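Local coordinates for protein salicylaldehyde dehydrogenase NahF (Pseudomonas putida, PDB 4JZ6) that probably catalyses the NAD+-dependent oxidation of salicylaldehyde to salicylate, a step of naphthalene degradation, as a member of the aldehyde dehydrogenase family, at residues 83-86 against 87-90; 208-211 against 212-216; 218-222 against 223-227; 441-445 against 446-450. All coordinates share one frame; numbering follows the deposited sequence.

In the fold
Along the chain the four contacts follow in series. Contact 1 is about two turns of helix 78-94; contact 2 carries the chain from helix 195-208 into strand 215-218, and contact 3 leads from that strand into helix 225-233. Contacts 1 and 2 touch, their centres 12 Å apart, where K87 and V88 pack on A208. Contact 3 adjoins contact 2 in sequence, although their centres lie 23 Å apart, at the two ends of the strand outermost in this chain's six-stranded sheet. Contact 4 belongs to the other large sheet, at strand 447-450, its centre 33 to 38 Å from the rest. Three contacts thus belong to one sheet and its surrounding helices, the fourth to the subunit interface.

Contact 1: residues 83-86 against 87-90; sequences RLLL and KVAD
Successive backbone bonds join R83-L86 to K87-D90, each running from an amide to the carbonyl four residues earlier. K87 N reaches R83 O at 3.0 Å, V88 N reaches L84 O at 3.1 Å, A89 N reaches L85 O at 3.2 Å and D90 N reaches L86 O at 3.1 Å. Their N-H...O angles span 152° to 165°, evidence of unbroken helix.

Apolar contact is slight: L85 CD1 lies 4.3 Å from V88 CG2. That methyl stands beside its own backbone N, anti to the carbonyl carbon, which also brings it to 3.4 Å from L84 O. Both side chains are buried, L85 against A129 and V88 touching F125 of helix 111-130 and V205 and A208 of helix 195-208.

Charged groups lie on the exposed side. R83 NH2 and K87 NZ, like charges, stay 5.3 Å apart; the K87 chain is extended, whereas R83 turns its NH1 to a salt bridge with E80. D90 OD1 pairs with R126, tying this stretch to helix 111-130.

Such a succession of i to i+4 bonds, with one buried and one charged side, is typical of an amphipathic alpha helix, here helix 78-94.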
loop_
_atom_site.group_PDB
_atom_site.type_symbol
_atom_site.label_atom_id
_atom_site.label_comp_id
_atom_site.label_asym_id
_atom_site.label_seq_id
_atom_site.Cartn_x
_atom_site.Cartn_y
_atom_site.Cartn_z
ATOM N N ARG A 83 19.553 21.061 0.854
ATOM C CA ARG A 83 19.749 22.490 1.086
ATOM C C ARG A 83 18.411 23.221 1.038
ATOM O O ARG A 83 18.087 24.023 1.916
ATOM C CB ARG A 83 20.687 23.078 0.031
ATOM C CG ARG A 83 21.448 24.305 0.498
ATOM C CD ARG A 83 21.737 25.265 -0.647
ATOM N NE ARG A 83 20.555 26.056 -0.987
ATOM C CZ ARG A 83 20.051 26.157 -2.211
ATOM N NH1 ARG A 83 20.636 25.526 -3.215
ATOM N NH2 ARG A 83 18.969 26.895 -2.435
ATOM N N LEU A 84 17.638 22.919 0.000
ATOM C CA LEU A 84 16.339 23.538 -0.220
ATOM C C LEU A 84 15.363 23.259 0.915
ATOM O O LEU A 84 14.717 24.175 1.424
ATOM C CB LEU A 84 15.760 23.071 -1.558
ATOM C CG LEU A 84 16.422 23.697 -2.788
ATOM C CD1 LEU A 84 16.135 22.890 -4.040
ATOM C CD2 LEU A 84 15.933 25.119 -2.943
ATOM N N LEU A 85 15.259 21.996 1.316
ATOM C CA LEU A 85 14.338 21.617 2.380
ATOM C C LEU A 85 14.738 22.235 3.715
ATOM O O LEU A 85 13.889 22.710 4.468
ATOM C CB LEU A 85 14.248 20.095 2.507
ATOM C CG LEU A 85 13.153 19.377 1.721
ATOM C CD1 LEU A 85 12.400 20.342 0.818
ATOM C CD2 LEU A 85 13.752 18.231 0.931
ATOM N N LEU A 86 16.032 22.214 4.002
ATOM C CA LEU A 86 16.561 22.846 5.199
ATOM C C LEU A 86 16.121 24.311 5.248
ATOM O O LEU A 86 15.704 24.814 6.295
ATOM C CB LEU A 86 18.088 22.746 5.198
ATOM C CG LEU A 86 18.786 21.921 6.286
ATOM C CD1 LEU A 86 17.824 20.988 7.003
ATOM C CD2 LEU A 86 19.956 21.154 5.693
ATOM N N LYS A 87 16.196 24.976 4.100
ATOM C CA LYS A 87 15.787 26.367 3.993
ATOM C C LYS A 87 14.299 26.571 4.291
ATOM O O LYS A 87 13.929 27.555 4.947
ATOM C CB LYS A 87 16.141 26.947 2.620
ATOM C CG LYS A 87 15.988 28.466 2.558
ATOM C CD LYS A 87 16.650 29.066 1.333
ATOM C CE LYS A 87 16.622 30.589 1.392
ATOM N NZ LYS A 87 17.214 31.204 0.165
ATOM N N VAL A 88 13.455 25.656 3.809
ATOM C CA VAL A 88 12.021 25.723 4.100
ATOM C C VAL A 88 11.807 25.809 5.602
ATOM O O VAL A 88 11.073 26.673 6.084
ATOM C CB VAL A 88 11.248 24.496 3.580
ATOM C CG1 VAL A 88 9.775 24.626 3.926
ATOM C CG2 VAL A 88 11.417 24.345 2.091
ATOM N N ALA A 89 12.471 24.919 6.335
ATOM C CA ALA A 89 12.381 24.904 7.792
ATOM C C ALA A 89 12.787 26.244 8.384
ATOM O O ALA A 89 12.081 26.784 9.235
ATOM C CB ALA A 89 13.229 23.790 8.374
ATOM N N ASP A 90 13.915 26.785 7.932
ATOM C CA ASP A 90 14.368 28.092 8.405
ATOM C C ASP A 90 13.311 29.159 8.148
ATOM O O ASP A 90 13.017 29.987 9.018
ATOM C CB ASP A 90 15.666 28.500 7.705
ATOM C CG ASP A 90 16.855 27.663 8.134
ATOM O OD1 ASP A 90 16.802 27.063 9.228
ATOM O OD2 ASP A 90 17.849 27.624 7.376
#

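Contact 2: residues 208-211 against 212-216; sequences AGLP and AGVLN
A type II beta turn, P211 to V214, reverses the chain between helix 195-208 and strand 215-218, following a Schellman motif that ends the helix at G209. The turn is closed by V214 N, which donates to P211 O over 3.3 Å with an N-H...O angle of 157°. The donor stands above the carbonyl plane, 36° out of it, so no lone pair is met directly. G213 holds the third turn position with a positive phi of 89°, where a beta carbon would press on the preceding carbonyl oxygen; G209, whose phi is also positive, meets the same condition.

P211 and V214 also meet through their side chains. V214 CG2 touches P211 CB at 3.6 Å and P211 O at 3.2 Å, both on one side of the methyl. It is placed there because it stands beside the backbone N of V214, while CG1, anti to that N, points to L210 CD1 at 4.3 Å. W73 of helix 56-73 touches L210, P211 and V214, and L180 touches L210 and V214.

A water lies 2.7 Å from P211 O, placed to donate to it, and weakly accepts from L215 N. Beyond the turn, N216 ND2 makes a weak bond back to G213 O, and N216 OD1 accepts from the amide of N25.

P211 O takes the V214 amide and probably a water proton, so the carbonyl at the start of the turn has polar partners while P211 and V214 pack on W73.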
loop_
_atom_site.group_PDB
_atom_site.type_symbol
_atom_site.label_atom_id
_atom_site.label_comp_id
_atom_site.label_asym_id
_atom_site.label_seq_id
_atom_site.Cartn_x
_atom_site.Cartn_y
_atom_site.Cartn_z
ATOM N N ALA A 208 11.803 29.527 0.034
ATOM C CA ALA A 208 13.000 28.710 0.209
ATOM C C ALA A 208 13.677 28.495 -1.137
ATOM O O ALA A 208 14.852 28.122 -1.204
ATOM C CB ALA A 208 12.660 27.389 0.846
ATOM N N GLY A 209 12.925 28.724 -2.209
ATOM C CA GLY A 209 13.491 28.707 -3.542
ATOM C C GLY A 209 13.240 27.449 -4.349
ATOM O O GLY A 209 13.997 27.146 -5.275
ATOM N N LEU A 210 12.182 26.719 -4.010
ATOM C CA LEU A 210 11.811 25.522 -4.759
ATOM C C LEU A 210 11.495 25.875 -6.203
ATOM O O LEU A 210 10.829 26.876 -6.470
ATOM C CB LEU A 210 10.604 24.828 -4.122
ATOM C CG LEU A 210 10.865 23.710 -3.103
ATOM C CD1 LEU A 210 11.707 22.613 -3.735
ATOM C CD2 LEU A 210 11.529 24.231 -1.836
ATOM N N PRO A 211 11.987 25.059 -7.145
ATOM C CA PRO A 211 11.740 25.278 -8.574
ATOM C C PRO A 211 10.249 25.366 -8.894
ATOM O O PRO A 211 9.425 24.773 -8.194
ATOM C CB PRO A 211 12.359 24.041 -9.225
ATOM C CG PRO A 211 13.443 23.624 -8.274
ATOM C CD PRO A 211 12.916 23.939 -6.903
ATOM N N ALA A 212 9.907 26.112 -9.936
ATOM C CA ALA A 212 8.511 26.310 -10.297
ATOM C C ALA A 212 7.836 24.990 -10.646
ATOM O O ALA A 212 8.384 24.183 -11.398
ATOM C CB ALA A 212 8.393 27.299 -11.456
ATOM N N GLY A 213 6.647 24.775 -10.090
ATOM C CA GLY A 213 5.836 23.623 -10.440
ATOM C C GLY A 213 6.124 22.414 -9.580
ATOM O O GLY A 213 5.482 21.373 -9.722
ATOM N N VAL A 214 7.094 22.540 -8.686
ATOM C CA VAL A 214 7.410 21.435 -7.796
ATOM C C VAL A 214 6.337 21.312 -6.710
ATOM O O VAL A 214 5.962 20.207 -6.322
ATOM C CB VAL A 214 8.814 21.574 -7.190
ATOM C CG1 VAL A 214 9.116 20.398 -6.289
ATOM C CG2 VAL A 214 9.849 21.649 -8.293
ATOM N N LEU A 215 5.839 22.452 -6.237
ATOM C CA LEU A 215 4.697 22.476 -5.326
ATOM C C LEU A 215 3.579 23.351 -5.876
ATOM O O LEU A 215 3.786 24.522 -6.187
ATOM C CB LEU A 215 5.105 22.980 -3.942
ATOM C CG LEU A 215 3.965 23.134 -2.927
ATOM C CD1 LEU A 215 3.347 21.783 -2.592
ATOM C CD2 LEU A 215 4.449 23.829 -1.665
ATOM N N ASN A 216 2.389 22.775 -5.991
ATOM C CA ASN A 216 1.236 23.495 -6.509
ATOM C C ASN A 216 0.068 23.384 -5.531
ATOM O O ASN A 216 -0.245 22.295 -5.050
ATOM C CB ASN A 216 0.858 22.959 -7.890
ATOM C CG ASN A 216 2.013 23.040 -8.882
ATOM O OD1 ASN A 216 2.143 24.016 -9.621
ATOM N ND2 ASN A 216 2.861 22.017 -8.895
HETATM O O HOH W 1 7.471 25.329 -6.390
#

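Contact 3: residues 218-222 against 223-227; sequences LNSSP and DRSPE
S221 to R224 form a beta turn, closed by the i to i+3 bond from R224 N to S221 O, on the strand-to-helix connection between strand 215-218, outermost in this chain's six-stranded sheet, and helix 225-233. That bond is 2.9 Å long with an N-H...O angle of 159°, the donor lying 44° out of the carbonyl plane. S225 N adds a weak bond to the same oxygen and another to P222 O, both at 3.4 Å, so this amide is shared between two carbonyls. S220 OG also donates weakly to S221 O.

The S221 hydroxyl donates to D223 OD1 at 2.5 Å, on the syn side of the carboxylate and 25° out of its plane. Both side chains are turned between the backbone N and the carbonyl carbon, which brings hydroxyl and carboxylate together across P222. R224 passes alongside, CG 3.6 Å from S221 OG, with its chain extended from CG to NE; its guanidinium is satisfied farther away, by a salt bridge from NH2 to D33 and a hydrogen bond from NH1 to A54 O.

Before the turn, S220 N donates to N219 OD1 on an in-plane lone pair. N219 ND2 is bonded to S191 O and Y217 OH, while S221 N meets N53 OD1. The two serine hydroxyls across the turn only approach each other, S220 OG standing 3.6 Å from S225 OG.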
loop_
_atom_site.group_PDB
_atom_site.type_symbol
_atom_site.label_atom_id
_atom_site.label_comp_id
_atom_site.label_asym_id
_atom_site.label_seq_id
_atom_site.Cartn_x
_atom_site.Cartn_y
_atom_site.Cartn_z
ATOM N N LEU A 218 -3.883 24.053 -4.118
ATOM C CA LEU A 218 -5.287 24.202 -4.463
ATOM C C LEU A 218 -6.146 24.199 -3.209
ATOM O O LEU A 218 -5.888 23.448 -2.263
ATOM C CB LEU A 218 -5.742 23.060 -5.365
ATOM C CG LEU A 218 -5.105 22.917 -6.742
ATOM C CD1 LEU A 218 -5.453 21.553 -7.290
ATOM C CD2 LEU A 218 -5.597 24.007 -7.667
ATOM N N ASN A 219 -7.166 25.049 -3.205
ATOM C CA ASN A 219 -8.171 25.027 -2.158
ATOM C C ASN A 219 -9.527 25.336 -2.767
ATOM O O ASN A 219 -9.608 25.931 -3.845
ATOM C CB ASN A 219 -7.832 26.026 -1.054
ATOM C CG ASN A 219 -8.226 25.525 0.317
ATOM O OD1 ASN A 219 -9.177 24.753 0.453
ATOM N ND2 ASN A 219 -7.490 25.948 1.343
ATOM N N SER A 220 -10.594 24.918 -2.094
ATOM C CA SER A 220 -11.933 25.128 -2.623
ATOM C C SER A 220 -12.997 25.063 -1.539
ATOM O O SER A 220 -12.745 24.609 -0.423
ATOM C CB SER A 220 -12.250 24.088 -3.697
ATOM O OG SER A 220 -12.249 22.778 -3.147
ATOM N N SER A 221 -14.194 25.522 -1.876
ATOM C CA SER A 221 -15.347 25.308 -1.022
ATOM C C SER A 221 -15.608 23.808 -0.977
ATOM O O SER A 221 -15.325 23.098 -1.947
ATOM C CB SER A 221 -16.560 26.058 -1.572
ATOM O OG SER A 221 -16.698 25.847 -2.967
ATOM N N PRO A 222 -16.143 23.316 0.150
ATOM C CA PRO A 222 -16.327 21.871 0.328
ATOM C C PRO A 222 -17.272 21.245 -0.699
ATOM O O PRO A 222 -17.203 20.038 -0.912
ATOM C CB PRO A 222 -16.919 21.763 1.741
ATOM C CG PRO A 222 -17.524 23.098 2.006
ATOM C CD PRO A 222 -16.637 24.085 1.306
ATOM N N ASP A 223 -18.126 22.049 -1.327
ATOM C CA ASP A 223 -19.052 21.538 -2.333
ATOM C C ASP A 223 -18.306 21.111 -3.598
ATOM O O ASP A 223 -18.854 20.388 -4.437
ATOM C CB ASP A 223 -20.130 22.578 -2.672
ATOM C CG ASP A 223 -19.608 23.704 -3.556
ATOM O OD1 ASP A 223 -18.885 24.577 -3.035
ATOM O OD2 ASP A 223 -19.927 23.727 -4.767
ATOM N N ARG A 224 -17.053 21.555 -3.718
ATOM C CA ARG A 224 -16.239 21.282 -4.899
ATOM C C ARG A 224 -15.189 20.211 -4.642
ATOM O O ARG A 224 -14.715 19.579 -5.583
ATOM C CB ARG A 224 -15.542 22.556 -5.384
ATOM C CG ARG A 224 -16.475 23.656 -5.858
ATOM C CD ARG A 224 -15.695 24.773 -6.536
ATOM N NE ARG A 224 -16.572 25.830 -7.031
ATOM C CZ ARG A 224 -16.167 26.851 -7.782
ATOM N NH1 ARG A 224 -14.890 26.956 -8.132
ATOM N NH2 ARG A 224 -17.040 27.766 -8.186
ATOM N N SER A 225 -14.827 20.024 -3.369
ATOM C CA SER A 225 -13.769 19.080 -2.977
ATOM C C SER A 225 -13.860 17.698 -3.632
ATOM O O SER A 225 -12.880 17.249 -4.232
ATOM C CB SER A 225 -13.659 18.941 -1.450
ATOM O OG SER A 225 -13.079 20.092 -0.868
ATOM N N PRO A 226 -15.026 17.023 -3.528
ATOM C CA PRO A 226 -15.106 15.689 -4.132
ATOM C C PRO A 226 -14.725 15.657 -5.608
ATOM O O PRO A 226 -13.889 14.840 -5.990
ATOM C CB PRO A 226 -16.581 15.302 -3.950
ATOM C CG PRO A 226 -17.286 16.560 -3.566
ATOM C CD PRO A 226 -16.280 17.372 -2.838
ATOM N N GLU A 227 -15.306 16.535 -6.419
ATOM C CA GLU A 227 -15.049 16.491 -7.857
ATOM C C GLU A 227 -13.634 16.930 -8.226
ATOM O O GLU A 227 -13.070 16.458 -9.213
ATOM C CB GLU A 227 -16.087 17.308 -8.627
ATOM C CG GLU A 227 -15.997 18.800 -8.420
ATOM C CD GLU A 227 -16.947 19.547 -9.323
ATOM O OE1 GLU A 227 -17.287 20.711 -9.006
ATOM O OE2 GLU A 227 -17.352 18.962 -10.354
#

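Contact 4: residues 441-445 against 446-450; sequences MSIEY and GCVHI
I443 meets V448 across the bend that takes the chain from helix 433-442 into strand 447-450. V448 CG2 lies 3.9 Å from both CG1 and CD1 of I443, touching the branch along its length. I443 CG1 sits between its own backbone N and carbonyl carbon (chi1 60°), which aims this branch at the strand. The same V448 methyl packs against Y445 CB at 4.2 Å, so one methyl meets both I443 and Y445 of the connection. No hydrogen bond joins the two halves, and the contact across them is apolar.

In the next shell, the backbone is folded by an inverse gamma turn centred on E444, where Y445 N makes a weak bond to I443 O at 3.2 Å. Y445 is anchored at its far end, its OH bonded to A417 O, and I443 leans on A417 and N418 of helix 410-418. N418 also takes the amide of E444, while the E444 carboxylate forms a salt bridge with K467. C447 points its side chain away from the loop, to a place about 7 Å from that of E267, the predicted active-site residue.

The bend completes the beta-alpha-beta unit of strand 425-429, helix 433-442 and strand 447-450: S426 of the first strand touches I443, Y445 and V448, and on its other edge strand 447-450 pairs in parallel with a strand of the second subunit, carrying the sheet across the interface.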
loop_
_atom_site.group_PDB
_atom_site.type_symbol
_atom_site.label_atom_id
_atom_site.label_comp_id
_atom_site.label_asym_id
_atom_site.label_seq_id
_atom_site.Cartn_x
_atom_site.Cartn_y
_atom_site.Cartn_z
ATOM N N MET A 441 2.073 -4.759 23.512
ATOM C CA MET A 441 2.459 -5.514 22.335
ATOM C C MET A 441 1.289 -6.255 21.693
ATOM O O MET A 441 1.312 -6.548 20.496
ATOM C CB MET A 441 3.607 -6.455 22.680
ATOM C CG MET A 441 4.947 -5.746 22.664
ATOM S SD MET A 441 6.300 -6.841 23.069
ATOM C CE MET A 441 6.274 -6.784 24.851
ATOM N N SER A 442 0.258 -6.526 22.487
ATOM C CA SER A 442 -0.896 -7.283 22.017
ATOM C C SER A 442 -1.972 -6.423 21.349
ATOM O O SER A 442 -2.773 -6.937 20.568
ATOM C CB SER A 442 -1.508 -8.085 23.168
ATOM O OG SER A 442 -0.594 -9.054 23.648
ATOM N N ILE A 443 -1.993 -5.127 21.655
ATOM C CA ILE A 443 -3.006 -4.228 21.089
ATOM C C ILE A 443 -2.698 -3.808 19.649
ATOM O O ILE A 443 -1.534 -3.677 19.258
ATOM C CB ILE A 443 -3.253 -2.976 21.972
ATOM C CG1 ILE A 443 -1.971 -2.163 22.143
ATOM C CG2 ILE A 443 -3.820 -3.380 23.330
ATOM C CD1 ILE A 443 -2.123 -1.002 23.093
ATOM N N GLU A 444 -3.759 -3.598 18.871
ATOM C CA GLU A 444 -3.651 -3.378 17.429
ATOM C C GLU A 444 -3.572 -1.893 17.058
ATOM O O GLU A 444 -4.520 -1.315 16.519
ATOM C CB GLU A 444 -4.823 -4.067 16.719
ATOM C CG GLU A 444 -4.774 -5.592 16.813
ATOM C CD GLU A 444 -6.143 -6.249 16.717
ATOM O OE1 GLU A 444 -7.165 -5.565 16.934
ATOM O OE2 GLU A 444 -6.198 -7.463 16.434
ATOM N N TYR A 445 -2.430 -1.280 17.355
ATOM C CA TYR A 445 -2.273 0.164 17.198
ATOM C C TYR A 445 -0.955 0.532 16.523
ATOM O O TYR A 445 0.076 -0.104 16.756
ATOM C CB TYR A 445 -2.429 0.868 18.558
ATOM C CG TYR A 445 -3.862 0.832 19.041
ATOM C CD1 TYR A 445 -4.706 1.923 18.857
ATOM C CD2 TYR A 445 -4.387 -0.310 19.638
ATOM C CE1 TYR A 445 -6.024 1.878 19.268
ATOM C CE2 TYR A 445 -5.702 -0.362 20.052
ATOM C CZ TYR A 445 -6.515 0.734 19.868
ATOM O OH TYR A 445 -7.826 0.686 20.282
ATOM N N GLY A 446 -1.003 1.545 15.667
ATOM C CA GLY A 446 0.189 2.014 14.990
ATOM C C GLY A 446 1.178 2.628 15.961
ATOM O O GLY A 446 2.387 2.567 15.740
ATOM N N CYS A 447 0.664 3.225 17.033
ATOM C CA CYS A 447 1.506 3.828 18.062
ATOM C C CYS A 447 1.087 3.368 19.456
ATOM O O CYS A 447 -0.083 3.498 19.835
ATOM C CB CYS A 447 1.425 5.348 17.985
ATOM S SG CYS A 447 1.620 6.010 16.320
ATOM N N VAL A 448 2.042 2.828 20.214
ATOM C CA VAL A 448 1.805 2.416 21.598
ATOM C C VAL A 448 2.791 3.125 22.529
ATOM O O VAL A 448 4.004 3.076 22.315
ATOM C CB VAL A 448 1.946 0.889 21.769
ATOM C CG1 VAL A 448 1.823 0.502 23.226
ATOM C CG2 VAL A 448 0.900 0.170 20.942
ATOM N N HIS A 449 2.275 3.795 23.556
ATOM C CA HIS A 449 3.144 4.541 24.460
ATOM C C HIS A 449 3.057 4.043 25.893
ATOM O O HIS A 449 2.045 4.241 26.575
ATOM C CB HIS A 449 2.846 6.036 24.371
ATOM C CG HIS A 449 2.997 6.581 22.987
ATOM N ND1 HIS A 449 4.212 6.630 22.337
ATOM C CD2 HIS A 449 2.084 7.070 22.117
ATOM C CE1 HIS A 449 4.044 7.137 21.132
ATOM N NE2 HIS A 449 2.763 7.416 20.971
ATOM N N ILE A 450 4.124 3.386 26.342
ATOM C CA ILE A 450 4.153 2.815 27.685
ATOM C C ILE A 450 4.392 3.913 28.714
ATOM O O ILE A 450 5.461 4.529 28.753
ATOM C CB ILE A 450 5.221 1.722 27.819
ATOM C CG1 ILE A 450 5.013 0.635 26.757
ATOM C CG2 ILE A 450 5.199 1.137 29.217
ATOM C CD1 ILE A 450 3.610 0.059 26.712
#